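Local coordinates for protein catechol 1,2-dioxygenase (Acinetobacter sp., PDB 1DMH) that catalyses the iron(III)-dependent ring opening of catechol by O2 to cis,cis-muconate, an early step in bacterial breakdown of aromatic compounds, at residues K4-N7 with V11-F14; A90-A93 with E98-T101; T101-E106 with D300-D305; F141-K146 with D232-L237. All blocks are in the same frame, centred on the assembly; numbering follows the deposited sequence.

Interaction 1 of 4, residues K4-N7 with V11-F14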
loop_
_atom_site.group_PDB
_atom_site.type_symbol
_atom_site.label_atom_id
_atom_site.label_comp_id
_atom_site.label_asym_id
_atom_site.label_seq_id
_atom_site.Cartn_x
_atom_site.Cartn_y
_atom_site.Cartn_z
ATOM N N LYS A 4 -21.965 11.526 -12.030
ATOM C CA LYS A 4 -22.272 10.110 -11.976
ATOM C C LYS A 4 -21.957 9.498 -13.309
ATOM O O LYS A 4 -22.722 9.636 -14.248
ATOM C CB LYS A 4 -23.745 9.891 -11.646
ATOM C CG LYS A 4 -24.133 10.390 -10.270
ATOM C CD LYS A 4 -25.634 10.271 -10.058
ATOM C CE LYS A 4 -26.067 11.006 -8.782
ATOM N NZ LYS A 4 -27.560 11.051 -8.622
ATOM N N ILE A 5 -20.814 8.831 -13.392
ATOM C CA ILE A 5 -20.398 8.192 -14.623
ATOM C C ILE A 5 -20.022 6.740 -14.380
ATOM O O ILE A 5 -19.758 5.998 -15.318
ATOM C CB ILE A 5 -19.190 8.931 -15.273
ATOM C CG1 ILE A 5 -17.944 8.866 -14.376
ATOM C CG2 ILE A 5 -19.565 10.373 -15.526
ATOM C CD1 ILE A 5 -16.710 9.489 -15.050
ATOM N N PHE A 6 -20.014 6.319 -13.125
ATOM C CA PHE A 6 -19.643 4.944 -12.838
ATOM C C PHE A 6 -20.490 3.935 -13.620
ATOM O O PHE A 6 -20.000 2.929 -14.137
ATOM C CB PHE A 6 -19.782 4.632 -11.348
ATOM C CG PHE A 6 -19.433 3.215 -11.012
ATOM C CD1 PHE A 6 -18.109 2.787 -11.048
ATOM C CD2 PHE A 6 -20.430 2.285 -10.729
ATOM C CE1 PHE A 6 -17.784 1.452 -10.809
ATOM C CE2 PHE A 6 -20.117 0.952 -10.488
ATOM C CZ PHE A 6 -18.792 0.533 -10.527
ATOM N N ASN A 7 -21.779 4.215 -13.708
ATOM C CA ASN A 7 -22.661 3.282 -14.383
ATOM C C ASN A 7 -22.687 3.336 -15.912
ATOM O O ASN A 7 -23.419 2.584 -16.540
ATOM C CB ASN A 7 -24.079 3.438 -13.845
ATOM C CG ASN A 7 -24.899 2.185 -14.050
ATOM O OD1 ASN A 7 -24.575 1.131 -13.491
ATOM N ND2 ASN A 7 -25.951 2.280 -14.867
ATOM N N VAL A 11 -17.182 3.589 -18.502
ATOM C CA VAL A 11 -16.487 3.221 -17.271
ATOM C C VAL A 11 -16.516 1.702 -17.034
ATOM O O VAL A 11 -15.500 1.100 -16.671
ATOM C CB VAL A 11 -17.076 3.957 -16.059
ATOM C CG1 VAL A 11 -16.470 3.403 -14.748
ATOM C CG2 VAL A 11 -16.785 5.444 -16.197
ATOM N N GLN A 12 -17.665 1.071 -17.256
ATOM C CA GLN A 12 -17.743 -0.371 -17.059
ATOM C C GLN A 12 -16.785 -1.150 -17.982
ATOM O O GLN A 12 -16.116 -2.092 -17.527
ATOM C CB GLN A 12 -19.196 -0.822 -17.221
ATOM C CG GLN A 12 -20.096 -0.178 -16.148
ATOM C CD GLN A 12 -19.636 -0.521 -14.748
ATOM O OE1 GLN A 12 -19.487 -1.698 -14.419
ATOM N NE2 GLN A 12 -19.402 0.488 -13.920
ATOM N N ASP A 13 -16.694 -0.759 -19.260
ATOM C CA ASP A 13 -15.780 -1.442 -20.179
ATOM C C ASP A 13 -14.335 -1.176 -19.798
ATOM O O ASP A 13 -13.477 -2.072 -19.862
ATOM C CB ASP A 13 -15.999 -1.001 -21.624
ATOM C CG ASP A 13 -17.311 -1.513 -22.195
ATOM O OD1 ASP A 13 -17.819 -2.545 -21.681
ATOM O OD2 ASP A 13 -17.813 -0.899 -23.170
ATOM N N PHE A 14 -14.075 0.064 -19.394
ATOM C CA PHE A 14 -12.743 0.458 -18.975
ATOM C C PHE A 14 -12.274 -0.450 -17.819
ATOM O O PHE A 14 -11.147 -0.927 -17.816
ATOM C CB PHE A 14 -12.751 1.926 -18.528
ATOM C CG PHE A 14 -11.379 2.454 -18.155
ATOM C CD1 PHE A 14 -10.313 2.328 -19.043
ATOM C CD2 PHE A 14 -11.162 3.093 -16.931
ATOM C CE1 PHE A 14 -9.046 2.830 -18.734
ATOM C CE2 PHE A 14 -9.892 3.603 -16.599
ATOM C CZ PHE A 14 -8.830 3.468 -17.510
#
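F6 meets Q12 twice: its carbonyl oxygen takes a hydrogen bond from the Q12 amide, and its ring lies against the same nitrogen. Q12 NE2 stands 2.5 Å from F6 O, shorter than usual for such a bond, so the exact length deserves some caution. The oxygen lies close to the plane of the Q12 amide, whereas the donor is tilted 32° from the plane of the carbonyl. That same NE2 sits over the centre of one face of the F6 ring, and the amide and ring planes are steeply inclined to each other, 78° apart. The glutamine can do both because its chain folds back at chi2 (-58°), which turns the amide toward the loop rather than out along the helix. F6 has CG anti to its backbone N, and that brings one ring face against the amide nitrogen. V11 packs next to this pair: CG1 comes within 4.1 Å of F6 CD1, CG2 approaches I5 CG1 at 4.0 Å, and both pairs of side chains run roughly perpendicular. The segment before the helix is positioned further by E46, whose carboxylate accepts from the backbone N of I5 and of F6. The peptide thus lies between helix 9-18 and helix 28-47, where F6 also touches Y42 and K43, while I5 and V11 pack on M86 of the second subunit.

Interaction 2 of 4, residues A90-A93 with E98-T101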
loop_
_atom_site.group_PDB
_atom_site.type_symbol
_atom_site.label_atom_id
_atom_site.label_comp_id
_atom_site.label_asym_id
_atom_site.label_seq_id
_atom_site.Cartn_x
_atom_site.Cartn_y
_atom_site.Cartn_z
ATOM N N ALA A 90 -16.468 -19.307 12.381
ATOM C CA ALA A 90 -17.753 -19.613 11.770
ATOM C C ALA A 90 -17.666 -20.951 11.031
ATOM O O ALA A 90 -18.559 -21.795 11.146
ATOM C CB ALA A 90 -18.147 -18.493 10.791
ATOM N N GLU A 91 -16.591 -21.137 10.269
ATOM C CA GLU A 91 -16.399 -22.360 9.505
ATOM C C GLU A 91 -16.284 -23.567 10.433
ATOM O O GLU A 91 -16.860 -24.616 10.160
ATOM C CB GLU A 91 -15.160 -22.231 8.653
ATOM C CG GLU A 91 -15.039 -23.283 7.619
ATOM C CD GLU A 91 -13.703 -23.214 6.908
ATOM O OE1 GLU A 91 -12.665 -23.529 7.544
ATOM O OE2 GLU A 91 -13.683 -22.824 5.717
ATOM N N ASP A 92 -15.553 -23.423 11.536
ATOM C CA ASP A 92 -15.438 -24.518 12.499
ATOM C C ASP A 92 -16.803 -24.820 13.141
ATOM O O ASP A 92 -17.158 -25.991 13.333
ATOM C CB ASP A 92 -14.446 -24.198 13.626
ATOM C CG ASP A 92 -12.992 -24.276 13.190
ATOM O OD1 ASP A 92 -12.690 -24.709 12.061
ATOM O OD2 ASP A 92 -12.135 -23.913 14.025
ATOM N N ALA A 93 -17.548 -23.771 13.486
ATOM C CA ALA A 93 -18.858 -23.926 14.107
ATOM C C ALA A 93 -19.761 -24.723 13.179
ATOM O O ALA A 93 -20.517 -25.594 13.621
ATOM C CB ALA A 93 -19.475 -22.563 14.396
ATOM N N GLU A 98 -15.803 -28.010 18.075
ATOM C CA GLU A 98 -15.848 -27.174 19.268
ATOM C C GLU A 98 -14.386 -26.820 19.589
ATOM O O GLU A 98 -13.605 -27.712 19.941
ATOM C CB GLU A 98 -16.511 -27.979 20.397
ATOM C CG GLU A 98 -16.880 -27.212 21.662
ATOM C CD GLU A 98 -15.693 -26.962 22.575
ATOM O OE1 GLU A 98 -14.757 -26.249 22.160
ATOM O OE2 GLU A 98 -15.698 -27.486 23.716
ATOM N N ASN A 99 -14.005 -25.542 19.434
ATOM C CA ASN A 99 -12.628 -25.082 19.724
ATOM C C ASN A 99 -12.417 -24.806 21.224
ATOM O O ASN A 99 -12.728 -23.700 21.704
ATOM C CB ASN A 99 -12.291 -23.787 18.950
ATOM C CG ASN A 99 -12.186 -23.998 17.445
ATOM O OD1 ASN A 99 -11.360 -24.770 16.969
ATOM N ND2 ASN A 99 -13.023 -23.298 16.693
ATOM N N ALA A 100 -11.875 -25.791 21.950
ATOM C CA ALA A 100 -11.645 -25.642 23.380
ATOM C C ALA A 100 -10.804 -24.397 23.661
ATOM O O ALA A 100 -11.230 -23.525 24.413
ATOM C CB ALA A 100 -10.969 -26.881 23.937
ATOM N N THR A 101 -9.609 -24.309 23.085
ATOM C CA THR A 101 -8.788 -23.118 23.288
ATOM C C THR A 101 -9.044 -22.253 22.056
ATOM O O THR A 101 -8.716 -22.652 20.952
ATOM C CB THR A 101 -7.285 -23.454 23.374
ATOM O OG1 THR A 101 -7.035 -24.254 24.537
ATOM C CG2 THR A 101 -6.465 -22.182 23.455
#
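The turn that takes the chain out of helix 80-94 toward the catalytic beta domain is spanned by one side-chain pair, D92 on the helix and N99 on the loop that follows. N99 ND2 donates to D92 OD2 over 2.9 Å, with an N-H...O angle of 153°. The acceptor lies almost exactly in the amide plane, and D92 offers the lone pair on the side away from its other oxygen. The two side chains cross at about a right angle, and the carboxylate and amide planes are turned 47° apart. Both CA-CB bonds point into the gap between helix and loop, and with CG beside the backbone N in each residue (chi1 -75° in D92) the carboxylate and the amide are brought together there. The amide also brings OD1 to 3.2 Å from D92 OD2; two acceptors cannot bond, so the attraction rests on the NH2 end alone. D92 is buried and well supplied with positive partners: OD1 forms a salt bridge with R235, and OD2, besides N99, forms one with R103. R235 also packs against N99. Two arginines and an amide around one carboxylate would be expected to stabilise its charged form, and the spread of partners over both oxygens fixes the rotation of the group. The neutral amide adds a hydrogen bond without adding charge.

Interaction 3 of 4, residues T101-E106 with D300-D305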
loop_
_atom_site.group_PDB
_atom_site.type_symbol
_atom_site.label_atom_id
_atom_site.label_comp_id
_atom_site.label_asym_id
_atom_site.label_seq_id
_atom_site.Cartn_x
_atom_site.Cartn_y
_atom_site.Cartn_z
ATOM N N THR A 101 -9.609 -24.309 23.085
ATOM C CA THR A 101 -8.788 -23.118 23.288
ATOM C C THR A 101 -9.044 -22.253 22.056
ATOM O O THR A 101 -8.716 -22.652 20.952
ATOM C CB THR A 101 -7.285 -23.454 23.374
ATOM O OG1 THR A 101 -7.035 -24.254 24.537
ATOM C CG2 THR A 101 -6.465 -22.182 23.455
ATOM N N PRO A 102 -9.605 -21.045 22.246
ATOM C CA PRO A 102 -9.941 -20.075 21.199
ATOM C C PRO A 102 -8.731 -19.636 20.402
ATOM O O PRO A 102 -7.675 -19.404 20.979
ATOM C CB PRO A 102 -10.495 -18.887 21.994
ATOM C CG PRO A 102 -10.990 -19.510 23.264
ATOM C CD PRO A 102 -9.860 -20.444 23.566
ATOM N N ARG A 103 -8.885 -19.509 19.086
ATOM C CA ARG A 103 -7.790 -19.027 18.254
ATOM C C ARG A 103 -7.796 -17.510 18.343
ATOM O O ARG A 103 -8.799 -16.913 18.730
ATOM C CB ARG A 103 -8.017 -19.381 16.774
ATOM C CG ARG A 103 -9.334 -18.839 16.204
ATOM C CD ARG A 103 -9.331 -18.822 14.683
ATOM N NE ARG A 103 -9.034 -20.124 14.092
ATOM C CZ ARG A 103 -9.891 -21.138 14.012
ATOM N NH1 ARG A 103 -11.130 -21.007 14.466
ATOM N NH2 ARG A 103 -9.510 -22.285 13.453
ATOM N N THR A 104 -6.674 -16.879 18.030
ATOM C CA THR A 104 -6.688 -15.426 17.912
ATOM C C THR A 104 -5.545 -15.057 16.978
ATOM O O THR A 104 -4.849 -15.951 16.498
ATOM C CB THR A 104 -6.712 -14.619 19.269
ATOM O OG1 THR A 104 -7.115 -13.277 18.953
ATOM C CG2 THR A 104 -5.361 -14.566 19.966
ATOM N N ILE A 105 -5.335 -13.774 16.706
ATOM C CA ILE A 105 -4.344 -13.432 15.690
ATOM C C ILE A 105 -2.883 -13.739 15.968
ATOM O O ILE A 105 -2.410 -13.725 17.107
ATOM C CB ILE A 105 -4.494 -11.939 15.195
ATOM C CG1 ILE A 105 -3.866 -10.946 16.194
ATOM C CG2 ILE A 105 -5.988 -11.629 14.971
ATOM C CD1 ILE A 105 -3.821 -9.510 15.670
ATOM N N GLU A 106 -2.182 -14.053 14.893
ATOM C CA GLU A 106 -0.776 -14.365 14.961
ATOM C C GLU A 106 0.018 -13.088 15.166
ATOM O O GLU A 106 0.970 -13.067 15.934
ATOM C CB GLU A 106 -0.336 -15.053 13.653
ATOM C CG GLU A 106 1.149 -15.353 13.556
ATOM C CD GLU A 106 1.511 -16.017 12.232
ATOM O OE1 GLU A 106 0.651 -16.706 11.635
ATOM O OE2 GLU A 106 2.664 -15.866 11.794
ATOM N N ASP A 300 -5.378 -30.101 7.758
ATOM C CA ASP A 300 -5.492 -28.921 8.616
ATOM C C ASP A 300 -6.139 -27.853 7.746
ATOM O O ASP A 300 -5.456 -27.184 6.964
ATOM C CB ASP A 300 -4.130 -28.408 9.084
ATOM C CG ASP A 300 -4.278 -27.331 10.128
ATOM O OD1 ASP A 300 -5.321 -26.652 10.113
ATOM O OD2 ASP A 300 -3.375 -27.157 10.947
ATOM N N ASN A 301 -7.451 -27.696 7.889
ATOM C CA ASN A 301 -8.188 -26.751 7.063
ATOM C C ASN A 301 -8.005 -25.274 7.414
ATOM O O ASN A 301 -8.521 -24.401 6.712
ATOM C CB ASN A 301 -9.686 -27.082 7.082
ATOM C CG ASN A 301 -10.294 -27.022 8.474
ATOM O OD1 ASN A 301 -11.510 -26.820 8.616
ATOM N ND2 ASN A 301 -9.476 -27.221 9.501
ATOM N N GLN A 302 -7.247 -24.983 8.463
ATOM C CA GLN A 302 -7.089 -23.593 8.851
ATOM C C GLN A 302 -5.648 -23.069 8.996
ATOM O O GLN A 302 -5.452 -21.926 9.396
ATOM C CB GLN A 302 -7.927 -23.358 10.124
ATOM C CG GLN A 302 -7.699 -24.364 11.300
ATOM C CD GLN A 302 -6.463 -24.051 12.156
ATOM O OE1 GLN A 302 -5.356 -24.605 11.977
ATOM N NE2 GLN A 302 -6.651 -23.136 13.091
ATOM N N VAL A 303 -4.640 -23.874 8.651
ATOM C CA VAL A 303 -3.268 -23.387 8.765
ATOM C C VAL A 303 -3.090 -22.243 7.787
ATOM O O VAL A 303 -3.620 -22.271 6.672
ATOM C CB VAL A 303 -2.136 -24.352 8.314
ATOM C CG1 VAL A 303 -1.107 -24.449 9.391
ATOM C CG2 VAL A 303 -2.671 -25.653 7.825
ATOM N N VAL A 304 -2.290 -21.270 8.185
ATOM C CA VAL A 304 -2.030 -20.153 7.310
ATOM C C VAL A 304 -0.575 -20.113 6.880
ATOM O O VAL A 304 0.348 -20.207 7.699
ATOM C CB VAL A 304 -2.403 -18.826 7.989
ATOM C CG1 VAL A 304 -2.070 -17.660 7.071
ATOM C CG2 VAL A 304 -3.895 -18.838 8.350
ATOM N N ASP A 305 -0.381 -20.012 5.573
ATOM C CA ASP A 305 0.948 -19.893 5.006
ATOM C C ASP A 305 1.077 -18.416 4.663
ATOM O O ASP A 305 0.420 -17.928 3.747
ATOM C CB ASP A 305 1.079 -20.685 3.713
ATOM C CG ASP A 305 2.503 -20.673 3.172
ATOM O OD1 ASP A 305 3.253 -19.705 3.469
ATOM O OD2 ASP A 305 2.870 -21.625 2.430
#
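R103 reaches Q302 across the seam between two loops, one leading from helix 80-94 into the intradiol dioxygenase beta domain, the other leaving strand 283-291 for the C-terminal end. The CA-CB bond of R103 points at the 300-305 loop. From CB, CG takes the position between the backbone N and the carbonyl carbon, CD continues nearly extended, and a bend at chi3 (55°) turns the guanidinium toward Q302. NE and CZ lie 4.0 and 3.9 Å from the nitrogen modelled as Q302 NE2. At the tip NH2 comes closest, 3.0 Å from Q302 NE2, and also passes 3.5 Å from Q302 CG. Q302 meets the guanidinium at its edge, and the two planes are turned 43° apart. The glutamine amide is probably turned over in the model, so which of its two polar atoms faces NH2 is not settled. The other tip atom, NH1, forms a salt bridge with D89 on helix 80-94, so R103 ties its own loop to that helix while NH2 faces Q302. Just beyond it, T104 pairs through its backbone with T238 of strand 237-243, and on the opposite loop the D305 N donates to D53 of the second subunit. Q302 is positioned by an Asx turn: its backbone N donates to D300 OD1 at 3.0 Å, meeting that oxygen on its anti side, 25° out of the carboxylate plane.

Interaction 4 of 4, residues F141-K146 with D232-L237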
loop_
_atom_site.group_PDB
_atom_site.type_symbol
_atom_site.label_atom_id
_atom_site.label_comp_id
_atom_site.label_asym_id
_atom_site.label_seq_id
_atom_site.Cartn_x
_atom_site.Cartn_y
_atom_site.Cartn_z
ATOM N N PHE A 141 -3.327 -30.607 25.839
ATOM C CA PHE A 141 -4.268 -31.723 25.734
ATOM C C PHE A 141 -4.666 -32.026 24.297
ATOM O O PHE A 141 -4.879 -31.098 23.516
ATOM C CB PHE A 141 -5.536 -31.428 26.519
ATOM C CG PHE A 141 -5.316 -31.284 27.988
ATOM C CD1 PHE A 141 -5.215 -32.413 28.800
ATOM C CD2 PHE A 141 -5.225 -30.030 28.574
ATOM C CE1 PHE A 141 -5.032 -32.295 30.177
ATOM C CE2 PHE A 141 -5.044 -29.898 29.960
ATOM C CZ PHE A 141 -4.950 -31.033 30.756
ATOM N N ASP A 142 -4.772 -33.313 23.949
ATOM C CA ASP A 142 -5.189 -33.688 22.603
ATOM C C ASP A 142 -6.690 -33.503 22.470
ATOM O O ASP A 142 -7.365 -33.074 23.419
ATOM C CB ASP A 142 -4.811 -35.136 22.242
ATOM C CG ASP A 142 -5.484 -36.192 23.130
ATOM O OD1 ASP A 142 -6.582 -35.971 23.683
ATOM O OD2 ASP A 142 -4.913 -37.290 23.229
ATOM N N ALA A 143 -7.219 -33.825 21.298
ATOM C CA ALA A 143 -8.637 -33.642 21.074
ATOM C C ALA A 143 -9.523 -34.449 22.029
ATOM O O ALA A 143 -10.710 -34.140 22.170
ATOM C CB ALA A 143 -8.983 -33.955 19.624
ATOM N N ASP A 144 -8.965 -35.460 22.699
ATOM C CA ASP A 144 -9.761 -36.268 23.628
ATOM C C ASP A 144 -9.695 -35.795 25.076
ATOM O O ASP A 144 -10.387 -36.338 25.934
ATOM C CB ASP A 144 -9.335 -37.739 23.588
ATOM C CG ASP A 144 -9.522 -38.358 22.220
ATOM O OD1 ASP A 144 -10.591 -38.146 21.619
ATOM O OD2 ASP A 144 -8.607 -39.066 21.754
ATOM N N GLY A 145 -8.867 -34.793 25.351
ATOM C CA GLY A 145 -8.756 -34.313 26.716
ATOM C C GLY A 145 -7.641 -35.021 27.471
ATOM O O GLY A 145 -7.591 -34.994 28.708
ATOM N N LYS A 146 -6.737 -35.645 26.723
ATOM C CA LYS A 146 -5.616 -36.374 27.300
ATOM C C LYS A 146 -4.309 -35.608 27.087
ATOM O O LYS A 146 -4.091 -35.044 26.015
ATOM C CB LYS A 146 -5.544 -37.758 26.645
ATOM C CG LYS A 146 -6.864 -38.508 26.784
ATOM C CD LYS A 146 -6.953 -39.825 26.001
ATOM C CE LYS A 146 -8.368 -40.437 26.203
ATOM N NZ LYS A 146 -8.602 -41.750 25.510
ATOM N N ASP A 232 1.068 -34.122 15.854
ATOM C CA ASP A 232 0.499 -35.028 14.873
ATOM C C ASP A 232 -0.986 -35.273 15.118
ATOM O O ASP A 232 -1.467 -35.261 16.261
ATOM C CB ASP A 232 1.270 -36.345 14.872
ATOM C CG ASP A 232 2.693 -36.170 14.391
ATOM O OD1 ASP A 232 2.874 -35.633 13.282
ATOM O OD2 ASP A 232 3.636 -36.564 15.110
ATOM N N GLY A 233 -1.726 -35.450 14.030
ATOM C CA GLY A 233 -3.154 -35.691 14.139
ATOM C C GLY A 233 -4.012 -34.490 14.512
ATOM O O GLY A 233 -5.243 -34.581 14.548
ATOM N N HIS A 234 -3.388 -33.350 14.787
ATOM C CA HIS A 234 -4.170 -32.167 15.168
ATOM C C HIS A 234 -3.842 -30.971 14.300
ATOM O O HIS A 234 -2.777 -30.920 13.651
ATOM C CB HIS A 234 -3.914 -31.776 16.625
ATOM C CG HIS A 234 -4.322 -32.818 17.613
ATOM N ND1 HIS A 234 -3.600 -33.973 17.815
ATOM C CD2 HIS A 234 -5.395 -32.892 18.438
ATOM C CE1 HIS A 234 -4.208 -34.713 18.725
ATOM N NE2 HIS A 234 -5.301 -34.081 19.119
ATOM N N ARG A 235 -4.764 -30.014 14.294
ATOM C CA ARG A 235 -4.572 -28.788 13.523
ATOM C C ARG A 235 -3.626 -27.884 14.312
ATOM O O ARG A 235 -3.517 -27.996 15.539
ATOM C CB ARG A 235 -5.915 -28.076 13.293
ATOM C CG ARG A 235 -6.959 -28.942 12.564
ATOM C CD ARG A 235 -8.203 -28.137 12.184
ATOM N NE ARG A 235 -8.843 -27.533 13.346
ATOM C CZ ARG A 235 -9.874 -26.693 13.281
ATOM N NH1 ARG A 235 -10.402 -26.347 12.104
ATOM N NH2 ARG A 235 -10.382 -26.195 14.403
ATOM N N LYS A 236 -2.928 -27.000 13.612
ATOM C CA LYS A 236 -2.002 -26.091 14.279
ATOM C C LYS A 236 -2.814 -24.972 14.944
ATOM O O LYS A 236 -3.667 -24.325 14.305
ATOM C CB LYS A 236 -1.021 -25.515 13.277
ATOM C CG LYS A 236 0.053 -24.699 13.886
ATOM C CD LYS A 236 0.935 -24.203 12.765
ATOM C CE LYS A 236 2.162 -23.508 13.313
ATOM N NZ LYS A 236 3.142 -23.270 12.207
ATOM N N LEU A 237 -2.561 -24.764 16.234
ATOM C CA LEU A 237 -3.286 -23.754 17.008
ATOM C C LEU A 237 -2.488 -22.461 17.049
ATOM O O LEU A 237 -1.295 -22.477 17.324
ATOM C CB LEU A 237 -3.479 -24.224 18.470
ATOM C CG LEU A 237 -4.602 -23.747 19.414
ATOM C CD1 LEU A 237 -4.057 -23.796 20.805
ATOM C CD2 LEU A 237 -5.159 -22.410 19.044
#
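H234 directs its CB toward the other loop, and its imidazole meets the D142-A143 peptide edge-on with NE2 leading. A143 N donates to NE2 over 2.9 Å, and the donor lies near the ring plane, 14° out of it, so the bond runs into the edge of the ring. The two beta carbons sit around the same nitrogen: D142 CB is 3.3 Å from H234 NE2, approaching obliquely, and A143 CB is 3.7 Å from it. The far side of the ring is held as well. H234 ND1 donates to D232 O within its own loop at 2.9 Å, again close to the ring plane, so bonds at both nitrogens fix how the imidazole is rotated. On the other loop, D142 to G145 form a type I beta turn that presents the A143 N-H. D142 stiffens it: CG lies between its own N and carbonyl carbon (chi1 63°), and OD1 accepts from K146 N at 3.1 Å. From the opposite face of the carboxylate plane D144 N closes an Asx turn on the same oxygen, though its 2.6 Å to D142 OD1 is suspiciously short and the length doubtful. The contact joins the loop after strand 133-141 to the loop between strands 220-230 and 237-243, with K291 donating to D142 O alongside and D144 pairing with R294. Since NE2 accepts while ND1 donates, the bonding pattern is consistent with a neutral imidazole carrying its proton on ND1, a form suited to linking two backbone groups.

From the N terminus, interaction 1 closes a short loop onto helix 9-18, about 29 Å or more (nearest atoms) from the other three, out in the helical region where the subunits meet. Interaction 2 closes another short loop, at the end of helix 80-94, and interaction 3 starts on T101 where it finishes. Interaction 3 closes a loop of nearly two hundred residues, drawing the tail of the chain back to the linker; interaction 4 falls wholly within that span and joins two loops of the beta domain. Interactions 2, 3 and 4 touch one another, sharing charged side chains around D92, and D300 reaches K236, so helix, linker, tail and the loop before strand 237-243 meet in one polar cluster.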